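Putative uncharacterized protein (Pseudomonas phage 201phi2-1, PDB 3R4V) is a tubulin-like protein of a bacteriophage, built on the tubulin/FtsZ type of fold and holding guanosine-5'-diphosphate in the model. Local coordinates at residues A[3-8]-A[177-182]; A[110-115]-A[190-195]; A[183-188]-A[250-255]; A[229-234]-A[264-269]. All blocks are in the same frame, centred on the assembly; numbering follows the deposited sequence.

Contact 1: residues A[3-8]-A[177-182]; sequences VKVCLI and LLVNQN
In this tubulin-like fold the run into the first strand of the nucleotide-binding sheet, strand 6-10, meets the turn that ends helix 161-178, and Lys4 and Val5 supply one side of the contact, Val179, Asn180 and Gln181 the other. Lys4 lays its aliphatic chain across the turn: its CD comes 3.5 Å from Asn180 O, and its CG lies 4.0 Å from Gln181 NE2. The chain is stretched as far as CE and bends only at the end (chi4 -62°), which leaves NZ near Asn180 O and Gln181 OE1 without a bond to either. A water joins the two backbones. It donates to Lys4 O and to Val179 O, each at 2.7 Å, and accepts from Gln181 NE2, the third partner of this bridge. Gln181 NE2 also bonds Asp82 OD2, consistent with NE2 being the end of the amide that faces the water. On the inner side Val5 and Val179 meet at about a right angle, Val5 CB 4.0 Å from Val179 CG2, while Val179 is further packed by Phe83 and by Val191 of helix 188-195. The turn itself is held from within. Val179 is the first residue to leave the helical conformation, and Asn180 N still reaches back to Leu177 O. The CB of Asn180 points away from segment 3-8; its ND2 bonds Asp257, and its OD1 closes an Asx turn by accepting from Asn182 N at 2.9 Å, the donor standing 39° above the carbonyl plane.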
loop_
_atom_site.group_PDB
_atom_site.type_symbol
_atom_site.label_atom_id
_atom_site.label_comp_id
_atom_site.label_asym_id
_atom_site.label_seq_id
_atom_site.Cartn_x
_atom_site.Cartn_y
_atom_site.Cartn_z
ATOM N N VAL A 3 -15.272 -10.698 -10.371
ATOM C CA VAL A 3 -14.048 -11.474 -10.557
ATOM C C VAL A 3 -13.503 -11.880 -9.189
ATOM O O VAL A 3 -13.967 -11.373 -8.170
ATOM C CB VAL A 3 -12.988 -10.669 -11.331
ATOM C CG1 VAL A 3 -13.443 -10.433 -12.762
ATOM C CG2 VAL A 3 -12.713 -9.344 -10.633
ATOM N N LYS A 4 -12.535 -12.794 -9.159
ATOM C CA LYS A 4 -11.983 -13.272 -7.897
ATOM C C LYS A 4 -11.211 -12.163 -7.188
ATOM O O LYS A 4 -11.344 -11.958 -5.979
ATOM C CB LYS A 4 -11.044 -14.469 -8.117
ATOM C CG LYS A 4 -11.707 -15.758 -8.570
ATOM C CD LYS A 4 -10.707 -16.913 -8.502
ATOM C CE LYS A 4 -11.148 -18.116 -9.328
ATOM N NZ LYS A 4 -12.435 -18.696 -8.859
ATOM N N VAL A 5 -10.392 -11.452 -7.949
ATOM C CA VAL A 5 -9.574 -10.392 -7.379
ATOM C C VAL A 5 -9.258 -9.353 -8.435
ATOM O O VAL A 5 -9.014 -9.676 -9.606
ATOM C CB VAL A 5 -8.251 -10.960 -6.779
ATOM C CG1 VAL A 5 -7.402 -11.581 -7.860
ATOM C CG2 VAL A 5 -7.467 -9.878 -6.050
ATOM N N CYS A 6 -9.303 -8.099 -8.008
ATOM C CA CYS A 6 -8.899 -6.994 -8.845
ATOM C C CYS A 6 -7.684 -6.313 -8.203
ATOM O O CYS A 6 -7.701 -5.975 -7.017
ATOM C CB CYS A 6 -10.072 -6.027 -8.996
ATOM S SG CYS A 6 -9.667 -4.512 -9.832
ATOM N N LEU A 7 -6.628 -6.129 -8.990
ATOM C CA LEU A 7 -5.407 -5.511 -8.486
ATOM C C LEU A 7 -5.288 -4.083 -9.004
ATOM O O LEU A 7 -5.352 -3.832 -10.214
ATOM C CB LEU A 7 -4.175 -6.316 -8.904
ATOM C CG LEU A 7 -4.128 -7.748 -8.375
ATOM C CD1 LEU A 7 -4.812 -8.689 -9.361
ATOM C CD2 LEU A 7 -2.699 -8.176 -8.158
ATOM N N ILE A 8 -5.082 -3.153 -8.079
ATOM C CA ILE A 8 -5.049 -1.740 -8.417
ATOM C C ILE A 8 -3.697 -1.134 -8.040
ATOM O O ILE A 8 -3.236 -1.306 -6.911
ATOM C CB ILE A 8 -6.155 -1.009 -7.657
ATOM C CG1 ILE A 8 -7.519 -1.563 -8.075
ATOM C CG2 ILE A 8 -6.062 0.497 -7.893
ATOM C CD1 ILE A 8 -8.617 -1.304 -7.071
ATOM N N LEU A 177 -2.970 -15.848 -4.393
ATOM C CA LEU A 177 -3.140 -17.278 -4.112
ATOM C C LEU A 177 -4.172 -17.479 -3.002
ATOM O O LEU A 177 -5.114 -18.271 -3.137
ATOM C CB LEU A 177 -1.803 -17.886 -3.698
ATOM C CG LEU A 177 -1.852 -19.275 -3.074
ATOM C CD1 LEU A 177 -2.267 -20.284 -4.130
ATOM C CD2 LEU A 177 -0.495 -19.627 -2.468
ATOM N N LEU A 178 -3.990 -16.749 -1.905
ATOM C CA LEU A 178 -4.910 -16.807 -0.772
ATOM C C LEU A 178 -6.365 -16.701 -1.209
ATOM O O LEU A 178 -7.208 -17.481 -0.748
ATOM C CB LEU A 178 -4.590 -15.696 0.239
ATOM C CG LEU A 178 -5.587 -15.508 1.395
ATOM C CD1 LEU A 178 -5.618 -16.762 2.268
ATOM C CD2 LEU A 178 -5.257 -14.264 2.245
ATOM N N VAL A 179 -6.665 -15.730 -2.076
ATOM C CA VAL A 179 -8.049 -15.421 -2.445
ATOM C C VAL A 179 -8.503 -16.096 -3.754
ATOM O O VAL A 179 -9.499 -15.697 -4.354
ATOM C CB VAL A 179 -8.298 -13.879 -2.458
ATOM C CG1 VAL A 179 -7.846 -13.283 -1.125
ATOM C CG2 VAL A 179 -7.521 -13.224 -3.588
ATOM N N ASN A 180 -7.787 -17.139 -4.175
ATOM C CA ASN A 180 -8.136 -17.843 -5.416
ATOM C C ASN A 180 -9.330 -18.819 -5.314
ATOM O O ASN A 180 -9.720 -19.437 -6.305
ATOM C CB ASN A 180 -6.903 -18.523 -6.034
ATOM C CG ASN A 180 -6.612 -19.917 -5.441
ATOM O OD1 ASN A 180 -7.305 -20.401 -4.543
ATOM N ND2 ASN A 180 -5.577 -20.566 -5.967
ATOM N N GLN A 181 -9.897 -18.942 -4.116
ATOM C CA GLN A 181 -11.160 -19.650 -3.881
ATOM C C GLN A 181 -11.076 -21.150 -4.143
ATOM O O GLN A 181 -12.098 -21.822 -4.295
ATOM C CB GLN A 181 -12.305 -19.011 -4.685
ATOM C CG GLN A 181 -12.534 -17.531 -4.353
ATOM C CD GLN A 181 -13.725 -16.916 -5.076
ATOM O OE1 GLN A 181 -14.610 -17.621 -5.553
ATOM N NE2 GLN A 181 -13.748 -15.590 -5.156
ATOM N N ASN A 182 -9.855 -21.670 -4.172
ATOM C CA ASN A 182 -9.621 -23.069 -4.504
ATOM C C ASN A 182 -9.126 -23.899 -3.316
ATOM O O ASN A 182 -8.709 -25.052 -3.478
ATOM C CB ASN A 182 -8.639 -23.157 -5.681
ATOM C CG ASN A 182 -8.408 -24.584 -6.152
ATOM O OD1 ASN A 182 -9.341 -25.275 -6.556
ATOM N ND2 ASN A 182 -7.155 -25.025 -6.117
HETATM O O HOH W 1 -11.596 -13.957 -4.215
#

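Contact 2: residues A[110-115]-A[190-195]; sequences KASFVS and DVANWV
Ser112 sets its hydroxyl against Ala192, with Ser112 OG 3.2 Å from both the CA and the CB methyl of Ala192. This is a close contact without a hydrogen bond between the two residues, brought about by chi1 of -61°, which places OG beside the serine's own backbone N. The CB of the same serine rests on the next turn of the helix, 3.7 Å from Val195 CG1. Val195 points into the contact and splits its two methyls between neighbours: CG1 goes to Ser112, whereas CG2 lies 3.3 Å from Phe113 O and 3.8 Å from Val114 CG1. With chi1 at 71°, CG2 stands anti to the backbone N, and the two methyls reach successive residues of 110-115. Val114 CG1 also reaches the six-membered ring of Trp194, 4.3 Å from CH2, approaching the indole obliquely. The CB of Phe113 points away from the helix, and its carbonyl O is the atom that meets Val195. The strand and helix axes pass 9.6 Å apart at 50°. Strand 113-119 runs between strands 84-89 and 148-154 in the sheet of the tubulin-like fold; Phe83 packs on Ser112 and Val191 at one end, Val149 touches both Val114 and Val195, and helix 188-195 also meets Tyr247 of strand 247-252 through Asp190, Asn193 and Trp194.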
loop_
_atom_site.group_PDB
_atom_site.type_symbol
_atom_site.label_atom_id
_atom_site.label_comp_id
_atom_site.label_asym_id
_atom_site.label_seq_id
_atom_site.Cartn_x
_atom_site.Cartn_y
_atom_site.Cartn_z
ATOM N N LYS A 110 -18.215 -1.630 0.350
ATOM C CA LYS A 110 -18.199 -2.652 1.404
ATOM C C LYS A 110 -17.260 -3.802 1.041
ATOM O O LYS A 110 -17.485 -4.953 1.414
ATOM C CB LYS A 110 -19.614 -3.167 1.692
ATOM C CG LYS A 110 -20.589 -2.064 2.085
ATOM C CD LYS A 110 -19.961 -1.139 3.123
ATOM C CE LYS A 110 -20.949 -0.723 4.191
ATOM N NZ LYS A 110 -20.294 0.140 5.217
ATOM N N ALA A 111 -16.198 -3.465 0.320
ATOM C CA ALA A 111 -15.231 -4.448 -0.165
ATOM C C ALA A 111 -14.237 -4.999 0.866
ATOM O O ALA A 111 -13.945 -4.379 1.905
ATOM C CB ALA A 111 -14.468 -3.881 -1.355
ATOM N N SER A 112 -13.724 -6.187 0.551
ATOM C CA SER A 112 -12.609 -6.794 1.261
ATOM C C SER A 112 -11.344 -6.527 0.459
ATOM O O SER A 112 -11.275 -6.843 -0.731
ATOM C CB SER A 112 -12.811 -8.309 1.365
ATOM O OG SER A 112 -13.988 -8.635 2.083
ATOM N N PHE A 113 -10.342 -5.940 1.094
ATOM C CA PHE A 113 -9.130 -5.604 0.365
ATOM C C PHE A 113 -7.958 -5.397 1.312
ATOM O O PHE A 113 -8.140 -5.166 2.507
ATOM C CB PHE A 113 -9.356 -4.359 -0.525
ATOM C CG PHE A 113 -9.781 -3.137 0.252
ATOM C CD1 PHE A 113 -8.830 -2.270 0.779
ATOM C CD2 PHE A 113 -11.130 -2.861 0.463
ATOM C CE1 PHE A 113 -9.225 -1.129 1.502
ATOM C CE2 PHE A 113 -11.534 -1.741 1.184
ATOM C CZ PHE A 113 -10.579 -0.873 1.707
ATOM N N VAL A 114 -6.753 -5.525 0.774
ATOM C CA VAL A 114 -5.541 -5.120 1.483
ATOM C C VAL A 114 -4.693 -4.244 0.578
ATOM O O VAL A 114 -4.878 -4.250 -0.637
ATOM C CB VAL A 114 -4.690 -6.315 1.978
ATOM C CG1 VAL A 114 -5.506 -7.184 2.945
ATOM C CG2 VAL A 114 -4.154 -7.149 0.802
ATOM N N SER A 115 -3.777 -3.476 1.169
ATOM C CA SER A 115 -2.911 -2.603 0.371
ATOM C C SER A 115 -1.455 -2.934 0.609
ATOM O O SER A 115 -1.089 -3.417 1.673
ATOM C CB SER A 115 -3.141 -1.143 0.765
ATOM O OG SER A 115 -4.500 -0.785 0.564
ATOM N N ASP A 190 -15.122 -16.206 4.632
ATOM C CA ASP A 190 -14.031 -16.357 5.585
ATOM C C ASP A 190 -12.990 -15.263 5.362
ATOM O O ASP A 190 -12.543 -14.626 6.307
ATOM C CB ASP A 190 -13.379 -17.732 5.452
ATOM C CG ASP A 190 -14.303 -18.861 5.871
ATOM O OD1 ASP A 190 -15.163 -18.639 6.751
ATOM O OD2 ASP A 190 -14.167 -19.976 5.323
ATOM N N VAL A 191 -12.619 -15.048 4.104
ATOM C CA VAL A 191 -11.670 -13.989 3.766
ATOM C C VAL A 191 -12.221 -12.616 4.141
ATOM O O VAL A 191 -11.513 -11.810 4.752
ATOM C CB VAL A 191 -11.285 -14.020 2.275
ATOM C CG1 VAL A 191 -10.472 -12.783 1.896
ATOM C CG2 VAL A 191 -10.515 -15.304 1.959
ATOM N N ALA A 192 -13.485 -12.361 3.807
ATOM C CA ALA A 192 -14.109 -11.072 4.119
ATOM C C ALA A 192 -14.060 -10.800 5.615
ATOM O O ALA A 192 -13.683 -9.711 6.047
ATOM C CB ALA A 192 -15.557 -11.015 3.607
ATOM N N ASN A 193 -14.424 -11.796 6.416
ATOM C CA ASN A 193 -14.450 -11.603 7.862
ATOM C C ASN A 193 -13.078 -11.581 8.529
ATOM O O ASN A 193 -12.957 -11.155 9.682
ATOM C CB ASN A 193 -15.374 -12.610 8.529
ATOM C CG ASN A 193 -16.830 -12.304 8.259
ATOM O OD1 ASN A 193 -17.293 -11.179 8.485
ATOM N ND2 ASN A 193 -17.550 -13.282 7.735
ATOM N N TRP A 194 -12.058 -12.039 7.807
ATOM C CA TRP A 194 -10.686 -11.911 8.262
ATOM C C TRP A 194 -10.242 -10.463 8.170
ATOM O O TRP A 194 -9.709 -9.912 9.128
ATOM C CB TRP A 194 -9.758 -12.797 7.418
ATOM C CG TRP A 194 -8.294 -12.457 7.476
ATOM C CD1 TRP A 194 -7.465 -12.562 8.555
ATOM C CD2 TRP A 194 -7.487 -11.983 6.392
ATOM N NE1 TRP A 194 -6.183 -12.176 8.206
ATOM C CE2 TRP A 194 -6.175 -11.814 6.883
ATOM C CE3 TRP A 194 -7.750 -11.678 5.052
ATOM C CZ2 TRP A 194 -5.127 -11.352 6.083
ATOM C CZ3 TRP A 194 -6.708 -11.222 4.253
ATOM C CH2 TRP A 194 -5.416 -11.064 4.769
ATOM N N VAL A 195 -10.452 -9.847 7.010
ATOM C CA VAL A 195 -9.898 -8.514 6.775
ATOM C C VAL A 195 -10.839 -7.385 7.228
ATOM O O VAL A 195 -10.377 -6.308 7.639
ATOM C CB VAL A 195 -9.457 -8.333 5.296
ATOM C CG1 VAL A 195 -10.663 -8.242 4.362
ATOM C CG2 VAL A 195 -8.578 -7.111 5.173
#

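Contact 3: residues A[183-188]-A[250-255]; sequences HGRLDV and VGIMKV
The backbones of Gly184 and Ile252 form a single antiparallel bridge, a hydrogen-bonded pair in which Gly184 N donates to Ile252 O and Ile252 N to Gly184 O, both at 2.9 Å. In this way a type II turn, His183 to Leu186, is pinned to strand 247-252, the outermost strand at this end of the sheet in the C-terminal domain of the tubulin-like fold. Gly184 O also receives a CA-H...O contact from Gly251, whose lack of a side chain lets Leu186 CB settle 4.1 Å from Gly251 CA. Arg185, third residue of the turn, reaches along Val250 and Ile252. Its chain bends at chi3 (61°), and the guanidinium lies with one face over Val250 CG1, offset toward the rim, while NH1 comes 3.9 Å from Ile252 CG1. A salt bridge from NH2 to Glu239 anchors this group. The His183 and Met253 side chains run side by side: Met253 CG is 3.9 Å from His183 ND1, and the sulfur sits obliquely to the ring. His183 NE2 is bonded to Leu177 O at the end of helix 161-178. The Lys254 chain bends at its end (chi4 62°), bringing NZ, bonded to Asn182 O, to 3.6 Å from Gly184 N. The remaining imidazole nitrogen is tied across the contact by a water, 2.8 Å from His183 ND1 and 2.9 Å from Lys254 N.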
loop_
_atom_site.group_PDB
_atom_site.type_symbol
_atom_site.label_atom_id
_atom_site.label_comp_id
_atom_site.label_asym_id
_atom_site.label_seq_id
_atom_site.Cartn_x
_atom_site.Cartn_y
_atom_site.Cartn_z
ATOM N N HIS A 183 -9.186 -23.322 -2.118
ATOM C CA HIS A 183 -8.686 -24.005 -0.927
ATOM C C HIS A 183 -9.802 -24.670 -0.128
ATOM O O HIS A 183 -10.893 -24.118 0.014
ATOM C CB HIS A 183 -7.928 -23.025 -0.037
ATOM C CG HIS A 183 -6.970 -22.163 -0.790
ATOM N ND1 HIS A 183 -6.044 -22.679 -1.672
ATOM C CD2 HIS A 183 -6.805 -20.820 -0.808
ATOM C CE1 HIS A 183 -5.345 -21.688 -2.196
ATOM N NE2 HIS A 183 -5.788 -20.550 -1.689
ATOM N N GLY A 184 -9.523 -25.855 0.400
ATOM C CA GLY A 184 -10.485 -26.530 1.245
ATOM C C GLY A 184 -10.763 -25.728 2.501
ATOM O O GLY A 184 -9.848 -25.137 3.081
ATOM N N ARG A 185 -12.032 -25.702 2.911
ATOM C CA ARG A 185 -12.451 -25.059 4.159
ATOM C C ARG A 185 -12.512 -23.530 4.109
ATOM O O ARG A 185 -13.029 -22.904 5.029
ATOM C CB ARG A 185 -11.571 -25.520 5.325
ATOM C CG ARG A 185 -11.781 -26.984 5.685
ATOM C CD ARG A 185 -10.595 -27.581 6.417
ATOM N NE ARG A 185 -10.322 -26.917 7.686
ATOM C CZ ARG A 185 -9.344 -27.274 8.512
ATOM N NH1 ARG A 185 -8.551 -28.295 8.199
ATOM N NH2 ARG A 185 -9.162 -26.614 9.650
ATOM N N LEU A 186 -12.004 -22.928 3.037
ATOM C CA LEU A 186 -11.898 -21.468 2.985
ATOM C C LEU A 186 -12.884 -20.818 2.011
ATOM O O LEU A 186 -12.819 -21.027 0.794
ATOM C CB LEU A 186 -10.467 -21.040 2.660
ATOM C CG LEU A 186 -10.165 -19.567 2.923
ATOM C CD1 LEU A 186 -10.141 -19.294 4.425
ATOM C CD2 LEU A 186 -8.850 -19.165 2.282
ATOM N N ASP A 187 -13.754 -19.990 2.583
ATOM C CA ASP A 187 -14.866 -19.332 1.913
ATOM C C ASP A 187 -14.494 -17.915 1.477
ATOM O O ASP A 187 -13.512 -17.344 1.956
ATOM C CB ASP A 187 -16.007 -19.225 2.927
ATOM C CG ASP A 187 -17.354 -19.462 2.317
ATOM O OD1 ASP A 187 -17.574 -19.019 1.171
ATOM O OD2 ASP A 187 -18.197 -20.092 2.991
ATOM N N VAL A 188 -15.289 -17.332 0.582
ATOM C CA VAL A 188 -15.160 -15.907 0.310
ATOM C C VAL A 188 -15.552 -15.127 1.561
ATOM O O VAL A 188 -15.001 -14.059 1.846
ATOM C CB VAL A 188 -16.045 -15.445 -0.859
ATOM C CG1 VAL A 188 -16.015 -13.928 -0.963
ATOM C CG2 VAL A 188 -15.580 -16.065 -2.156
ATOM N N VAL A 250 -8.405 -21.352 8.830
ATOM C CA VAL A 250 -7.427 -22.162 8.110
ATOM C C VAL A 250 -7.979 -22.661 6.774
ATOM O O VAL A 250 -9.145 -23.038 6.673
ATOM C CB VAL A 250 -6.965 -23.358 8.964
ATOM C CG1 VAL A 250 -6.074 -24.308 8.148
ATOM C CG2 VAL A 250 -6.236 -22.866 10.200
ATOM N N GLY A 251 -7.136 -22.642 5.745
ATOM C CA GLY A 251 -7.474 -23.237 4.462
ATOM C C GLY A 251 -6.466 -24.304 4.066
ATOM O O GLY A 251 -5.282 -24.204 4.396
ATOM N N ILE A 252 -6.926 -25.334 3.361
ATOM C CA ILE A 252 -6.026 -26.395 2.911
ATOM C C ILE A 252 -5.740 -26.250 1.430
ATOM O O ILE A 252 -6.653 -26.297 0.608
ATOM C CB ILE A 252 -6.599 -27.791 3.195
ATOM C CG1 ILE A 252 -6.918 -27.909 4.685
ATOM C CG2 ILE A 252 -5.629 -28.877 2.736
ATOM C CD1 ILE A 252 -5.807 -27.412 5.575
ATOM N N MET A 253 -4.470 -26.043 1.098
ATOM C CA MET A 253 -4.060 -25.854 -0.286
ATOM C C MET A 253 -3.950 -27.185 -1.008
ATOM O O MET A 253 -3.780 -28.237 -0.384
ATOM C CB MET A 253 -2.730 -25.101 -0.365
ATOM C CG MET A 253 -2.776 -23.719 0.238
ATOM S SD MET A 253 -1.220 -22.843 0.030
ATOM C CE MET A 253 -0.247 -23.628 1.319
ATOM N N LYS A 254 -4.039 -27.131 -2.328
ATOM C CA LYS A 254 -4.037 -28.342 -3.135
ATOM C C LYS A 254 -2.699 -28.528 -3.843
ATOM O O LYS A 254 -2.186 -27.605 -4.465
ATOM C CB LYS A 254 -5.191 -28.300 -4.138
ATOM C CG LYS A 254 -6.558 -28.474 -3.487
ATOM C CD LYS A 254 -7.689 -28.235 -4.475
ATOM C CE LYS A 254 -9.040 -28.573 -3.857
ATOM N NZ LYS A 254 -9.362 -27.719 -2.678
ATOM N N VAL A 255 -2.137 -29.730 -3.740
ATOM C CA VAL A 255 -0.818 -30.008 -4.310
ATOM C C VAL A 255 -0.776 -29.890 -5.833
ATOM O O VAL A 255 0.301 -29.773 -6.418
ATOM C CB VAL A 255 -0.267 -31.393 -3.862
ATOM C CG1 VAL A 255 -1.191 -32.534 -4.312
ATOM C CG2 VAL A 255 1.148 -31.602 -4.387
HETATM O O HOH W 2 -5.356 -24.759 -3.453
#

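Contact 4: residues A[229-234]-A[264-269]; sequences QLSLYL and QIHFVI
Four backbone hydrogen bonds zip the two strands together: Leu230 pairs with Phe267 and Leu232 with Ile265, each in both directions. The straightest run from Leu232 N to Ile265 O (2.8 Å, 177°) and from Phe267 N to Leu230 O (2.7 Å). Side-chain polar bonds gather on the face of Ser231, Tyr233, Gln264 and His266. Ser231 OG and His266 ND1 share a hydrogen bond of 2.7 Å, in the ring plane, and Gln264 NE2 donates to His266 NE2 at 2.8 Å, also in that plane; both ring nitrogens are thus engaged and the imidazole's rotation is fixed. These are neighbouring antiparallel strands of the C-terminal domain of the tubulin-like fold, 175° apart in direction. Among the aromatics, His266 turns its edge to the face of Tyr233 in an offset edge-to-face pair, centroids 5.6 Å apart, with His266 CE1 3.4 Å from Tyr233 OH. Phe242 adds a second edge-to-face partner for His266. Apolar contacts fill the other face, where Leu232 CD1 approaches the Phe267 ring obliquely, 3.9 Å from CE1, and Leu178 of helix 161-178 packs on Leu230, Leu232 and Phe267.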
loop_
_atom_site.group_PDB
_atom_site.type_symbol
_atom_site.label_atom_id
_atom_site.label_comp_id
_atom_site.label_asym_id
_atom_site.label_seq_id
_atom_site.Cartn_x
_atom_site.Cartn_y
_atom_site.Cartn_z
ATOM N N GLN A 229 -6.215 -13.707 11.873
ATOM C CA GLN A 229 -5.189 -14.587 11.326
ATOM C C GLN A 229 -5.810 -15.530 10.307
ATOM O O GLN A 229 -6.874 -16.091 10.552
ATOM C CB GLN A 229 -4.650 -15.410 12.490
ATOM C CG GLN A 229 -3.271 -16.001 12.363
ATOM C CD GLN A 229 -2.764 -16.421 13.731
ATOM O OE1 GLN A 229 -2.328 -15.583 14.526
ATOM N NE2 GLN A 229 -2.871 -17.713 14.034
ATOM N N LEU A 230 -5.149 -15.708 9.169
ATOM C CA LEU A 230 -5.560 -16.719 8.195
ATOM C C LEU A 230 -4.340 -17.569 7.855
ATOM O O LEU A 230 -3.300 -17.025 7.504
ATOM C CB LEU A 230 -6.091 -16.035 6.941
ATOM C CG LEU A 230 -7.353 -16.587 6.294
ATOM C CD1 LEU A 230 -8.072 -15.496 5.524
ATOM C CD2 LEU A 230 -6.998 -17.752 5.382
ATOM N N SER A 231 -4.457 -18.893 7.980
ATOM C CA SER A 231 -3.345 -19.796 7.678
ATOM C C SER A 231 -3.687 -20.746 6.534
ATOM O O SER A 231 -4.778 -21.310 6.501
ATOM C CB SER A 231 -2.960 -20.611 8.919
ATOM O OG SER A 231 -2.438 -19.761 9.932
ATOM N N LEU A 232 -2.756 -20.902 5.590
ATOM C CA LEU A 232 -2.890 -21.899 4.533
ATOM C C LEU A 232 -1.877 -23.014 4.743
ATOM O O LEU A 232 -0.711 -22.749 5.018
ATOM C CB LEU A 232 -2.670 -21.268 3.161
ATOM C CG LEU A 232 -3.682 -20.188 2.754
ATOM C CD1 LEU A 232 -3.340 -19.631 1.383
ATOM C CD2 LEU A 232 -5.099 -20.757 2.776
ATOM N N TYR A 233 -2.319 -24.260 4.604
ATOM C CA TYR A 233 -1.422 -25.399 4.751
ATOM C C TYR A 233 -1.553 -26.340 3.565
ATOM O O TYR A 233 -2.661 -26.665 3.146
ATOM C CB TYR A 233 -1.750 -26.190 6.020
ATOM C CG TYR A 233 -1.473 -25.496 7.340
ATOM C CD1 TYR A 233 -0.204 -25.511 7.899
ATOM C CD2 TYR A 233 -2.487 -24.854 8.035
ATOM C CE1 TYR A 233 0.054 -24.901 9.112
ATOM C CE2 TYR A 233 -2.245 -24.240 9.257
ATOM C CZ TYR A 233 -0.968 -24.266 9.787
ATOM O OH TYR A 233 -0.706 -23.658 10.992
ATOM N N LEU A 234 -0.423 -26.799 3.042
ATOM C CA LEU A 234 -0.424 -27.837 2.012
ATOM C C LEU A 234 -0.517 -29.217 2.659
ATOM O O LEU A 234 -1.220 -30.098 2.168
ATOM C CB LEU A 234 0.835 -27.741 1.151
ATOM C CG LEU A 234 0.984 -28.758 0.017
ATOM C CD1 LEU A 234 -0.252 -28.774 -0.864
ATOM C CD2 LEU A 234 2.217 -28.432 -0.807
ATOM N N GLN A 264 3.339 -23.660 3.792
ATOM C CA GLN A 264 2.369 -22.992 4.651
ATOM C C GLN A 264 2.590 -21.493 4.584
ATOM O O GLN A 264 3.730 -21.031 4.447
ATOM C CB GLN A 264 2.437 -23.500 6.093
ATOM C CG GLN A 264 3.708 -23.150 6.834
ATOM C CD GLN A 264 3.785 -23.838 8.187
ATOM O OE1 GLN A 264 3.987 -25.055 8.268
ATOM N NE2 GLN A 264 3.613 -23.073 9.251
ATOM N N ILE A 265 1.494 -20.740 4.635
ATOM C CA ILE A 265 1.545 -19.281 4.549
ATOM C C ILE A 265 0.555 -18.747 5.572
ATOM O O ILE A 265 -0.581 -19.214 5.619
ATOM C CB ILE A 265 1.163 -18.745 3.138
ATOM C CG1 ILE A 265 1.877 -19.535 2.036
ATOM C CG2 ILE A 265 1.474 -17.240 3.018
ATOM C CD1 ILE A 265 1.376 -19.241 0.638
ATOM N N HIS A 266 0.991 -17.795 6.395
ATOM C CA HIS A 266 0.143 -17.189 7.421
ATOM C C HIS A 266 -0.000 -15.714 7.156
ATOM O O HIS A 266 0.994 -15.017 6.980
ATOM C CB HIS A 266 0.756 -17.397 8.806
ATOM C CG HIS A 266 1.109 -18.827 9.090
ATOM N ND1 HIS A 266 0.187 -19.746 9.546
ATOM C CD2 HIS A 266 2.272 -19.502 8.950
ATOM C CE1 HIS A 266 0.770 -20.921 9.684
ATOM N NE2 HIS A 266 2.036 -20.804 9.324
ATOM N N PHE A 267 -1.242 -15.244 7.146
ATOM C CA PHE A 267 -1.537 -13.842 6.873
ATOM C C PHE A 267 -2.075 -13.268 8.170
ATOM O O PHE A 267 -3.219 -13.547 8.551
ATOM C CB PHE A 267 -2.587 -13.764 5.766
ATOM C CG PHE A 267 -2.168 -14.439 4.477
ATOM C CD1 PHE A 267 -2.314 -15.811 4.314
ATOM C CD2 PHE A 267 -1.625 -13.708 3.441
ATOM C CE1 PHE A 267 -1.932 -16.429 3.130
ATOM C CE2 PHE A 267 -1.238 -14.318 2.255
ATOM C CZ PHE A 267 -1.385 -15.679 2.099
ATOM N N VAL A 268 -1.243 -12.520 8.875
ATOM C CA VAL A 268 -1.591 -12.080 10.221
ATOM C C VAL A 268 -1.782 -10.579 10.240
ATOM O O VAL A 268 -0.925 -9.838 9.774
ATOM C CB VAL A 268 -0.495 -12.444 11.212
ATOM C CG1 VAL A 268 -0.990 -12.216 12.653
ATOM C CG2 VAL A 268 -0.060 -13.902 11.003
ATOM N N ILE A 269 -2.925 -10.138 10.748
ATOM C CA ILE A 269 -3.220 -8.711 10.835
ATOM C C ILE A 269 -3.060 -8.266 12.294
ATOM O O ILE A 269 -3.618 -8.885 13.188
ATOM C CB ILE A 269 -4.662 -8.411 10.340
ATOM C CG1 ILE A 269 -4.830 -8.840 8.878
ATOM C CG2 ILE A 269 -5.026 -6.922 10.534
ATOM C CD1 ILE A 269 -6.235 -8.711 8.334
HETATM O O HOH W 3 1.740 -23.849 11.899
#

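Overall arrangement
All four contacts gather on one side of the chain's centre and reach the same mixed sheet. Leu178 joins three of them: from contact 1 its CD2 touches Trp194 CZ3 of contact 2 at 3.9 Å, and its CD1 touches Leu230 CD2 of contact 4 at 3.5 Å. Contacts 3 and 4, centres about 10 Å apart, use neighbouring strands, 247-252 beside 228-233, with Gly251 N probably hydrogen-bonded to Ser231 O (2.8 Å). Contact 1 passes into contact 3 along the chain, its centre about 13 Å away. The guanosine-5'-diphosphate pocket residues lie between 11 and 165, so neither segment of contacts 1, 3 and 4 is among them, nor is 190-195 of contact 2.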